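PDB 5GZT: chitinase, which probably hydrolyses internal beta-1,4 linkages between N-acetylglucosamine units, cutting at random within chitin and chitodextrins. Local coordinates for residues Phe52-Ala63 / Ser72-Ala82; Val11-Val21 / Glu33-Lys41. One frame throughout, in Å; residues are numbered along the deposited sequence.

Interaction 1 (Phe52-Ala63 / Ser72-Ala82); sequences FEKVVLKDLLPA and SFTDVDVAASA. With NA (sodium ion), chain C.
Phe52 and Phe73 extend alongside each other on successive coils of a parallel beta-helix. Their planes are 23° apart, but the rings are so far offset (centroids 6.0 Å apart) that Phe52 CB against Phe73 CE2, at 3.5 Å, makes the contact. With CG lying beside its own backbone N (chi1 -56°), Phe73 also brings CD2 within 3.6 Å of Val55 CG2, the two side chains slanting across each other, while Glu53 O sits in plane at the ring edge; the side chain of Leu42 packs against Phe52, Phe73 and Val55. Just outside this aromatic pair, Phe52 O and Ser72 O both bind the sodium ion, whose site Glu44 and Thr50 complete. From there Val55-Leu57 and Val76-Val78 pair as parallel strands. Val55, Leu57, Val76 and Val78 lie on one buried face; Val56 and Asp77 are neighbours on the other, where Lys54 NZ is 4.5 Å from Asp77 OD1, too far for a salt bridge. Past the strands a water joins Asp59 O and Leu61 O to Ala82 N. One carboxylate oxygen closes this end: Asp59 OD1 takes Ser81 N at 3.0 Å nearly along its C-O bond, and Ser81 OG at 2.6 Å on its syn lone pair.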
loop_
_atom_site.group_PDB
_atom_site.type_symbol
_atom_site.label_atom_id
_atom_site.label_comp_id
_atom_site.label_asym_id
_atom_site.label_seq_id
_atom_site.Cartn_x
_atom_site.Cartn_y
_atom_site.Cartn_z
ATOM N N PHE B 52 -13.165 43.573 -44.118
ATOM C CA PHE B 52 -14.415 43.939 -43.450
ATOM C C PHE B 52 -14.495 43.282 -42.101
ATOM O O PHE B 52 -13.899 42.221 -41.870
ATOM C CB PHE B 52 -15.649 43.543 -44.224
ATOM C CG PHE B 52 -15.703 44.098 -45.581
ATOM C CD1 PHE B 52 -16.139 45.387 -45.798
ATOM C CD2 PHE B 52 -15.345 43.301 -46.666
ATOM C CE1 PHE B 52 -16.222 45.905 -47.087
ATOM C CE2 PHE B 52 -15.413 43.792 -47.972
ATOM C CZ PHE B 52 -15.865 45.098 -48.187
ATOM N N GLU B 53 -15.253 43.915 -41.196
ATOM C CA GLU B 53 -15.526 43.269 -39.892
ATOM C C GLU B 53 -17.002 43.317 -39.499
ATOM O O GLU B 53 -17.708 42.320 -39.678
ATOM C CB GLU B 53 -14.566 43.801 -38.820
ATOM C CG GLU B 53 -13.172 43.188 -38.988
ATOM C CD GLU B 53 -12.213 43.541 -37.893
ATOM O OE1 GLU B 53 -12.081 44.734 -37.632
ATOM O OE2 GLU B 53 -11.587 42.625 -37.341
ATOM N N LYS B 54 -17.453 44.450 -38.991
ATOM C CA LYS B 54 -18.816 44.620 -38.585
ATOM C C LYS B 54 -19.670 45.129 -39.768
ATOM O O LYS B 54 -19.269 46.012 -40.565
ATOM C CB LYS B 54 -18.909 45.530 -37.332
ATOM C CG LYS B 54 -20.347 45.770 -36.799
ATOM C CD LYS B 54 -20.434 46.380 -35.382
ATOM C CE LYS B 54 -21.741 47.170 -35.130
ATOM N NZ LYS B 54 -22.986 46.364 -35.022
ATOM N N VAL B 55 -20.867 44.559 -39.874
ATOM C CA VAL B 55 -21.818 44.931 -40.876
ATOM C C VAL B 55 -23.189 45.010 -40.224
ATOM O O VAL B 55 -23.545 44.092 -39.457
ATOM C CB VAL B 55 -21.869 43.849 -41.999
ATOM C CG1 VAL B 55 -22.844 44.256 -43.074
ATOM C CG2 VAL B 55 -20.490 43.581 -42.580
ATOM N N VAL B 56 -23.968 46.036 -40.572
ATOM C CA VAL B 56 -25.288 46.248 -40.008
ATOM C C VAL B 56 -26.170 46.609 -41.150
ATOM O O VAL B 56 -25.815 47.528 -41.880
ATOM C CB VAL B 56 -25.371 47.491 -39.021
ATOM C CG1 VAL B 56 -26.760 47.550 -38.363
ATOM C CG2 VAL B 56 -24.276 47.492 -37.976
ATOM N N LEU B 57 -27.334 45.962 -41.281
ATOM C CA LEU B 57 -28.371 46.324 -42.228
ATOM C C LEU B 57 -29.318 47.186 -41.423
ATOM O O LEU B 57 -29.918 46.681 -40.452
ATOM C CB LEU B 57 -29.115 45.075 -42.782
ATOM C CG LEU B 57 -28.274 44.273 -43.803
ATOM C CD1 LEU B 57 -26.995 43.786 -43.176
ATOM C CD2 LEU B 57 -29.091 43.145 -44.385
ATOM N N LYS B 58 -29.422 48.471 -41.754
ATOM C CA LYS B 58 -30.179 49.430 -40.889
ATOM C C LYS B 58 -31.577 49.580 -41.332
ATOM O O LYS B 58 -31.944 49.084 -42.426
ATOM C CB LYS B 58 -29.527 50.789 -40.868
ATOM C CG LYS B 58 -28.251 50.828 -40.056
ATOM C CD LYS B 58 -28.459 51.542 -38.742
ATOM C CE LYS B 58 -27.152 51.598 -38.009
ATOM N NZ LYS B 58 -27.387 51.931 -36.600
ATOM N N ASP B 59 -32.392 50.245 -40.492
ATOM C CA ASP B 59 -33.830 50.383 -40.801
ATOM C C ASP B 59 -34.080 51.211 -42.118
ATOM O O ASP B 59 -35.156 51.106 -42.713
ATOM C CB ASP B 59 -34.676 50.911 -39.563
ATOM C CG ASP B 59 -36.213 50.686 -39.733
ATOM O OD1 ASP B 59 -36.720 49.589 -40.097
ATOM O OD2 ASP B 59 -36.972 51.644 -39.511
ATOM N N LEU B 60 -33.080 51.979 -42.575
ATOM C CA LEU B 60 -33.166 52.754 -43.853
ATOM C C LEU B 60 -33.117 51.827 -45.123
ATOM O O LEU B 60 -33.538 52.248 -46.229
ATOM C CB LEU B 60 -32.071 53.843 -43.868
ATOM C CG LEU B 60 -31.903 54.719 -42.562
ATOM C CD1 LEU B 60 -30.453 54.764 -42.014
ATOM C CD2 LEU B 60 -32.498 56.132 -42.702
ATOM N N LEU B 61 -32.639 50.572 -44.956
ATOM C CA LEU B 61 -32.660 49.560 -46.022
ATOM C C LEU B 61 -34.005 49.491 -46.740
ATOM O O LEU B 61 -35.008 49.238 -46.110
ATOM C CB LEU B 61 -32.345 48.154 -45.484
ATOM C CG LEU B 61 -32.007 47.148 -46.588
ATOM C CD1 LEU B 61 -30.629 47.448 -47.129
ATOM C CD2 LEU B 61 -32.000 45.719 -46.064
ATOM N N PRO B 62 -34.026 49.705 -48.076
ATOM C CA PRO B 62 -35.334 49.698 -48.750
ATOM C C PRO B 62 -35.888 48.300 -48.946
ATOM O O PRO B 62 -35.124 47.317 -48.918
ATOM C CB PRO B 62 -35.059 50.367 -50.125
ATOM C CG PRO B 62 -33.740 51.024 -50.004
ATOM C CD PRO B 62 -32.980 50.384 -48.872
ATOM N N ALA B 63 -37.195 48.231 -49.174
ATOM C CA ALA B 63 -37.846 46.997 -49.503
ATOM C C ALA B 63 -37.137 46.343 -50.727
ATOM O O ALA B 63 -36.567 47.051 -51.570
ATOM C CB ALA B 63 -39.312 47.259 -49.798
ATOM N N SER B 72 -14.894 37.090 -44.476
ATOM C CA SER B 72 -14.778 36.696 -43.041
ATOM C C SER B 72 -15.238 37.871 -42.213
ATOM O O SER B 72 -14.589 38.907 -42.263
ATOM C CB SER B 72 -13.348 36.356 -42.653
ATOM O OG SER B 72 -13.309 35.709 -41.395
ATOM N N PHE B 73 -16.375 37.736 -41.500
ATOM C CA PHE B 73 -16.965 38.869 -40.812
ATOM C C PHE B 73 -17.032 38.594 -39.307
ATOM O O PHE B 73 -16.880 37.474 -38.834
ATOM C CB PHE B 73 -18.316 39.247 -41.404
ATOM C CG PHE B 73 -18.287 39.549 -42.873
ATOM C CD1 PHE B 73 -18.348 38.529 -43.808
ATOM C CD2 PHE B 73 -18.239 40.854 -43.324
ATOM C CE1 PHE B 73 -18.356 38.809 -45.167
ATOM C CE2 PHE B 73 -18.210 41.147 -44.698
ATOM C CZ PHE B 73 -18.276 40.119 -45.615
ATOM N N THR B 74 -17.194 39.655 -38.539
ATOM C CA THR B 74 -17.266 39.483 -37.076
ATOM C C THR B 74 -18.756 39.417 -36.700
ATOM O O THR B 74 -19.314 38.327 -36.630
ATOM C CB THR B 74 -16.488 40.626 -36.350
ATOM O OG1 THR B 74 -16.877 41.894 -36.904
ATOM C CG2 THR B 74 -15.023 40.443 -36.550
ATOM N N ASP B 75 -19.361 40.595 -36.519
ATOM C CA ASP B 75 -20.712 40.753 -36.097
ATOM C C ASP B 75 -21.424 41.255 -37.300
ATOM O O ASP B 75 -21.033 42.285 -37.884
ATOM C CB ASP B 75 -20.893 41.802 -34.966
ATOM C CG ASP B 75 -20.225 41.394 -33.666
ATOM O OD1 ASP B 75 -20.581 40.375 -33.078
ATOM O OD2 ASP B 75 -19.382 42.134 -33.185
ATOM N N VAL B 76 -22.489 40.550 -37.642
ATOM C CA VAL B 76 -23.354 40.985 -38.715
ATOM C C VAL B 76 -24.737 41.002 -38.138
ATOM O O VAL B 76 -25.207 39.978 -37.651
ATOM C CB VAL B 76 -23.364 40.006 -39.885
ATOM C CG1 VAL B 76 -24.366 40.456 -40.964
ATOM C CG2 VAL B 76 -21.974 39.848 -40.408
ATOM N N ASP B 77 -25.399 42.121 -38.358
ATOM C CA ASP B 77 -26.609 42.488 -37.717
ATOM C C ASP B 77 -27.692 42.862 -38.689
ATOM O O ASP B 77 -27.515 43.868 -39.402
ATOM C CB ASP B 77 -26.288 43.751 -36.902
ATOM C CG ASP B 77 -26.515 43.559 -35.501
ATOM O OD1 ASP B 77 -25.705 42.831 -34.849
ATOM O OD2 ASP B 77 -27.543 44.113 -35.118
ATOM N N VAL B 78 -28.824 42.163 -38.665
ATOM C CA VAL B 78 -29.920 42.448 -39.558
ATOM C C VAL B 78 -30.954 43.133 -38.668
ATOM O O VAL B 78 -31.617 42.478 -37.856
ATOM C CB VAL B 78 -30.489 41.173 -40.174
ATOM C CG1 VAL B 78 -31.569 41.475 -41.157
ATOM C CG2 VAL B 78 -29.381 40.321 -40.752
ATOM N N ALA B 79 -31.127 44.446 -38.882
ATOM C CA ALA B 79 -31.917 45.312 -38.011
ATOM C C ALA B 79 -32.740 46.231 -38.914
ATOM O O ALA B 79 -32.551 47.463 -38.929
ATOM C CB ALA B 79 -30.942 46.115 -37.136
ATOM N N ALA B 80 -33.587 45.627 -39.735
ATOM C CA ALA B 80 -34.210 46.362 -40.827
ATOM C C ALA B 80 -35.597 45.811 -40.991
ATOM O O ALA B 80 -35.776 44.600 -41.182
ATOM C CB ALA B 80 -33.361 46.238 -42.108
ATOM N N SER B 81 -36.602 46.686 -40.820
ATOM C CA SER B 81 -38.035 46.279 -40.893
ATOM C C SER B 81 -38.569 45.974 -42.290
ATOM O O SER B 81 -39.643 45.334 -42.435
ATOM C CB SER B 81 -38.942 47.342 -40.206
ATOM O OG SER B 81 -38.919 48.577 -40.922
ATOM N N ALA B 82 -37.850 46.364 -43.337
ATOM C CA ALA B 82 -38.376 46.191 -44.710
ATOM C C ALA B 82 -38.167 44.750 -45.263
ATOM O O ALA B 82 -37.592 44.567 -46.353
ATOM C CB ALA B 82 -37.759 47.259 -45.637
HETATM NA NA NA C . -12.673 40.287 -42.756
HETATM O O HOH W 1 -35.728 48.353 -43.466
HETATM O O HOH W 2 -35.108 44.847 -47.669
#

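Interaction 2 (Val11-Val21 / Glu33-Lys41). With FMT (formic acid), chain K.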
loop_
_atom_site.group_PDB
_atom_site.type_symbol
_atom_site.label_atom_id
_atom_site.label_comp_id
_atom_site.label_asym_id
_atom_site.label_seq_id
_atom_site.Cartn_x
_atom_site.Cartn_y
_atom_site.Cartn_z
ATOM N N VAL B 11 -15.456 53.791 -41.246
ATOM C CA VAL B 11 -16.879 53.528 -41.373
ATOM C C VAL B 11 -17.265 53.754 -42.840
ATOM O O VAL B 11 -16.729 54.649 -43.485
ATOM C CB VAL B 11 -17.702 54.421 -40.410
ATOM C CG1 VAL B 11 -19.206 54.426 -40.757
ATOM C CG2 VAL B 11 -17.453 53.987 -38.969
ATOM N N VAL B 12 -18.179 52.918 -43.341
ATOM C CA VAL B 12 -18.688 52.960 -44.712
ATOM C C VAL B 12 -20.205 52.965 -44.648
ATOM O O VAL B 12 -20.775 52.145 -43.957
ATOM C CB VAL B 12 -18.261 51.690 -45.510
ATOM C CG1 VAL B 12 -18.734 51.774 -46.964
ATOM C CG2 VAL B 12 -16.763 51.430 -45.394
ATOM N N TYR B 13 -20.863 53.862 -45.365
ATOM C CA TYR B 13 -22.334 53.912 -45.418
ATOM C C TYR B 13 -22.786 53.683 -46.866
ATOM O O TYR B 13 -22.314 54.353 -47.774
ATOM C CB TYR B 13 -22.851 55.264 -44.897
ATOM C CG TYR B 13 -24.362 55.410 -44.881
ATOM C CD1 TYR B 13 -25.127 54.911 -43.813
ATOM C CD2 TYR B 13 -25.030 56.091 -45.910
ATOM C CE1 TYR B 13 -26.511 55.048 -43.791
ATOM C CE2 TYR B 13 -26.414 56.244 -45.895
ATOM C CZ TYR B 13 -27.152 55.728 -44.842
ATOM O OH TYR B 13 -28.529 55.863 -44.849
ATOM N N VAL B 14 -23.718 52.764 -47.078
ATOM C CA VAL B 14 -24.128 52.395 -48.404
ATOM C C VAL B 14 -25.598 52.726 -48.505
ATOM O O VAL B 14 -26.404 52.114 -47.825
ATOM C CB VAL B 14 -23.860 50.889 -48.684
ATOM C CG1 VAL B 14 -24.387 50.453 -50.064
ATOM C CG2 VAL B 14 -22.380 50.563 -48.538
ATOM N N ASP B 15 -25.939 53.708 -49.342
ATOM C CA ASP B 15 -27.342 53.980 -49.716
ATOM C C ASP B 15 -27.542 53.880 -51.221
ATOM O O ASP B 15 -28.407 54.567 -51.795
ATOM C CB ASP B 15 -27.819 55.343 -49.194
ATOM C CG ASP B 15 -26.934 56.516 -49.652
ATOM O OD1 ASP B 15 -25.833 56.287 -50.233
ATOM O OD2 ASP B 15 -27.344 57.674 -49.396
ATOM N N LYS B 16 -26.760 53.000 -51.845
ATOM C CA LYS B 16 -26.935 52.674 -53.256
ATOM C C LYS B 16 -28.366 52.253 -53.550
ATOM O O LYS B 16 -28.891 51.321 -52.940
ATOM C CB LYS B 16 -26.021 51.523 -53.682
ATOM C CG LYS B 16 -26.261 51.061 -55.130
ATOM C CD LYS B 16 -25.859 52.174 -56.111
ATOM C CE LYS B 16 -25.434 51.650 -57.462
ATOM N NZ LYS B 16 -26.571 51.150 -58.257
ATOM N N LYS B 17 -28.949 52.866 -54.561
ATOM C CA LYS B 17 -30.323 52.609 -54.925
ATOM C C LYS B 17 -30.412 51.545 -56.032
ATOM O O LYS B 17 -29.479 51.368 -56.820
ATOM C CB LYS B 17 -30.956 53.925 -55.360
ATOM C CG LYS B 17 -30.520 55.090 -54.478
ATOM C CD LYS B 17 -31.403 56.307 -54.666
ATOM C CE LYS B 17 -31.279 57.250 -53.487
ATOM N NZ LYS B 17 -32.416 58.203 -53.537
ATOM N N ASP B 18 -31.521 50.806 -56.031
ATOM C CA ASP B 18 -32.017 49.983 -57.170
ATOM C C ASP B 18 -31.271 48.705 -57.554
ATOM O O ASP B 18 -31.910 47.688 -57.743
ATOM C CB ASP B 18 -32.230 50.850 -58.418
ATOM C CG ASP B 18 -33.309 51.886 -58.219
ATOM O OD1 ASP B 18 -34.489 51.476 -58.145
ATOM O OD2 ASP B 18 -32.978 53.090 -58.123
ATOM N N THR B 19 -29.958 48.764 -57.756
ATOM C CA THR B 19 -29.151 47.550 -57.957
ATOM C C THR B 19 -27.853 47.693 -57.214
ATOM O O THR B 19 -27.407 48.808 -56.917
ATOM C CB THR B 19 -28.831 47.239 -59.435
ATOM O OG1 THR B 19 -28.128 48.349 -60.026
ATOM C CG2 THR B 19 -30.126 46.915 -60.192
ATOM N N PRO B 20 -27.242 46.556 -56.900
ATOM C CA PRO B 20 -26.153 46.653 -55.957
ATOM C C PRO B 20 -24.832 47.229 -56.498
ATOM O O PRO B 20 -24.497 47.035 -57.656
ATOM C CB PRO B 20 -25.967 45.187 -55.480
ATOM C CG PRO B 20 -26.608 44.339 -56.515
ATOM C CD PRO B 20 -27.720 45.168 -57.085
ATOM N N VAL B 21 -24.114 47.929 -55.631
ATOM C CA VAL B 21 -22.699 48.134 -55.779
ATOM C C VAL B 21 -21.984 46.918 -55.246
ATOM O O VAL B 21 -22.272 46.475 -54.117
ATOM C CB VAL B 21 -22.166 49.310 -54.904
ATOM C CG1 VAL B 21 -20.644 49.422 -55.016
ATOM C CG2 VAL B 21 -22.824 50.606 -55.310
ATOM N N GLU B 33 -16.702 49.671 -39.994
ATOM C CA GLU B 33 -18.048 49.145 -39.948
ATOM C C GLU B 33 -18.757 49.547 -41.235
ATOM O O GLU B 33 -18.837 50.746 -41.536
ATOM C CB GLU B 33 -18.829 49.691 -38.706
ATOM C CG GLU B 33 -20.345 49.390 -38.674
ATOM C CD GLU B 33 -21.081 49.865 -37.410
ATOM O OE1 GLU B 33 -20.482 49.742 -36.340
ATOM O OE2 GLU B 33 -22.252 50.326 -37.485
ATOM N N VAL B 34 -19.340 48.564 -41.933
ATOM C CA VAL B 34 -20.227 48.832 -43.074
ATOM C C VAL B 34 -21.710 48.940 -42.662
ATOM O O VAL B 34 -22.302 47.968 -42.160
ATOM C CB VAL B 34 -20.098 47.707 -44.146
ATOM C CG1 VAL B 34 -20.863 48.079 -45.410
ATOM C CG2 VAL B 34 -18.639 47.350 -44.419
ATOM N N ILE B 35 -22.346 50.071 -42.922
ATOM C CA ILE B 35 -23.725 50.297 -42.553
ATOM C C ILE B 35 -24.468 50.278 -43.836
ATOM O O ILE B 35 -24.205 51.117 -44.709
ATOM C CB ILE B 35 -23.964 51.713 -41.887
ATOM C CG1 ILE B 35 -23.357 51.796 -40.494
ATOM C CG2 ILE B 35 -25.445 52.027 -41.788
ATOM C CD1 ILE B 35 -21.885 52.096 -40.525
ATOM N N ILE B 36 -25.449 49.392 -43.931
ATOM C CA ILE B 36 -26.168 49.131 -45.165
ATOM C C ILE B 36 -27.565 49.704 -45.142
ATOM O O ILE B 36 -28.451 49.260 -44.368
ATOM C CB ILE B 36 -26.184 47.613 -45.526
ATOM C CG1 ILE B 36 -24.737 47.112 -45.610
ATOM C CG2 ILE B 36 -26.932 47.394 -46.816
ATOM C CD1 ILE B 36 -24.567 45.686 -46.070
ATOM N N ALA B 37 -27.762 50.682 -46.038
ATOM C CA ALA B 37 -29.062 51.281 -46.313
ATOM C C ALA B 37 -29.361 51.164 -47.801
ATOM O O ALA B 37 -30.202 51.899 -48.330
ATOM C CB ALA B 37 -29.074 52.753 -45.886
ATOM N N GLY B 38 -28.661 50.263 -48.481
ATOM C CA GLY B 38 -29.041 49.924 -49.829
ATOM C C GLY B 38 -28.458 48.619 -50.308
ATOM O O GLY B 38 -27.924 47.839 -49.532
ATOM N N SER B 39 -28.587 48.416 -51.613
ATOM C CA SER B 39 -28.185 47.220 -52.284
ATOM C C SER B 39 -26.690 47.221 -52.484
ATOM O O SER B 39 -26.081 48.248 -52.863
ATOM C CB SER B 39 -28.935 47.084 -53.591
ATOM O OG SER B 39 -30.317 46.983 -53.292
ATOM N N VAL B 40 -26.096 46.073 -52.181
ATOM C CA VAL B 40 -24.654 45.960 -52.033
ATOM C C VAL B 40 -24.143 44.493 -52.083
ATOM O O VAL B 40 -24.874 43.557 -51.771
ATOM C CB VAL B 40 -24.195 46.633 -50.727
ATOM C CG1 VAL B 40 -24.594 45.780 -49.496
ATOM C CG2 VAL B 40 -22.695 46.902 -50.731
ATOM N N LYS B 41 -22.875 44.318 -52.449
ATOM C CA LYS B 41 -22.203 43.043 -52.300
ATOM C C LYS B 41 -20.800 43.277 -51.780
ATOM O O LYS B 41 -19.995 43.901 -52.459
ATOM C CB LYS B 41 -22.236 42.282 -53.628
ATOM C CG LYS B 41 -21.416 40.996 -53.692
ATOM C CD LYS B 41 -21.923 40.157 -54.865
ATOM C CE LYS B 41 -20.967 39.077 -55.302
ATOM N NZ LYS B 41 -20.331 38.336 -54.189
HETATM C C FMT K . -19.526 35.028 -54.662
HETATM O O1 FMT K . -20.470 35.831 -54.768
HETATM O O2 FMT K . -18.862 34.821 -53.501
#
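Val12-Val14 and Val34-Ile36 pair as parallel strands 4.7 Å apart and inclined by 17°, tied by backbone bonds running from Val12 N-Glu33 O to Ala37 N-Val14 O. On one face Tyr13 meets Ile35 at about a right angle: with its CG trans to the backbone N (chi1 -179°), the ring brings CD1 to 3.5 Å from Ile35 CG2, and farther out Tyr13 OH reaches Ala37 CB at 3.3 Å. Ile35 CD1 goes the opposite way, resting 3.6 Å from Val11 CG1. The other face is buried and aliphatic, with Val14 CG1 against Val40 CB at 3.9 Å and CG2 near Val34, and Ile23 covering both Val14 and Val40. Gly38 passes so close to Lys16 O that a side chain there would collide, and Ser39 N bonds to that same oxygen. Lys16 lays CB and CG along Ser39 O, then curls back to give NZ to Thr19 O at 2.8 Å and to Lys17 O at 3.3 Å. An alanine here has no amine to offer, and Thr19 O would probably be left without this donor and the loop freer to move. Farther along, Val21 pairs in parallel with Val40, Lys41 N bonding to Val21 O, and Lys41 NZ donates to O1 of a formic acid molecule, probably from the crystallisation liquor, at 2.6 Å; Ser70 and Asn89 bind it too. A strand from the other protein chain pairs in parallel with Val12-Val14, extending the sheet. Strand 12-14 beside 34-36 and, round the corner, 21-27 beside 40-47 form two sides of successive coils of a parallel beta-helix.

How the interactions relate
The two contacts are neighbours in one sheet, their centres about 10 Å apart: strand 34-36 of interaction 2 lies beside strand 55-57 of interaction 1. Probable backbone hydrogen bonds join them, Val34 N to Lys54 O at 2.9 Å and Ile36 N to Val56 O at 2.8 Å, so four coils follow one another from 12-14 to 72-78. Beyond the strands Pro62 CD packs on Ala37 O at 3.2 Å. The sodium ion belongs to interaction 1, yet the side chain of Val34 is only about 9 Å from it. Both contacts lie far out in the N-terminal beta-helix, the centres of interactions 1 and 2 about 72 and 79 Å from the centre of the chain.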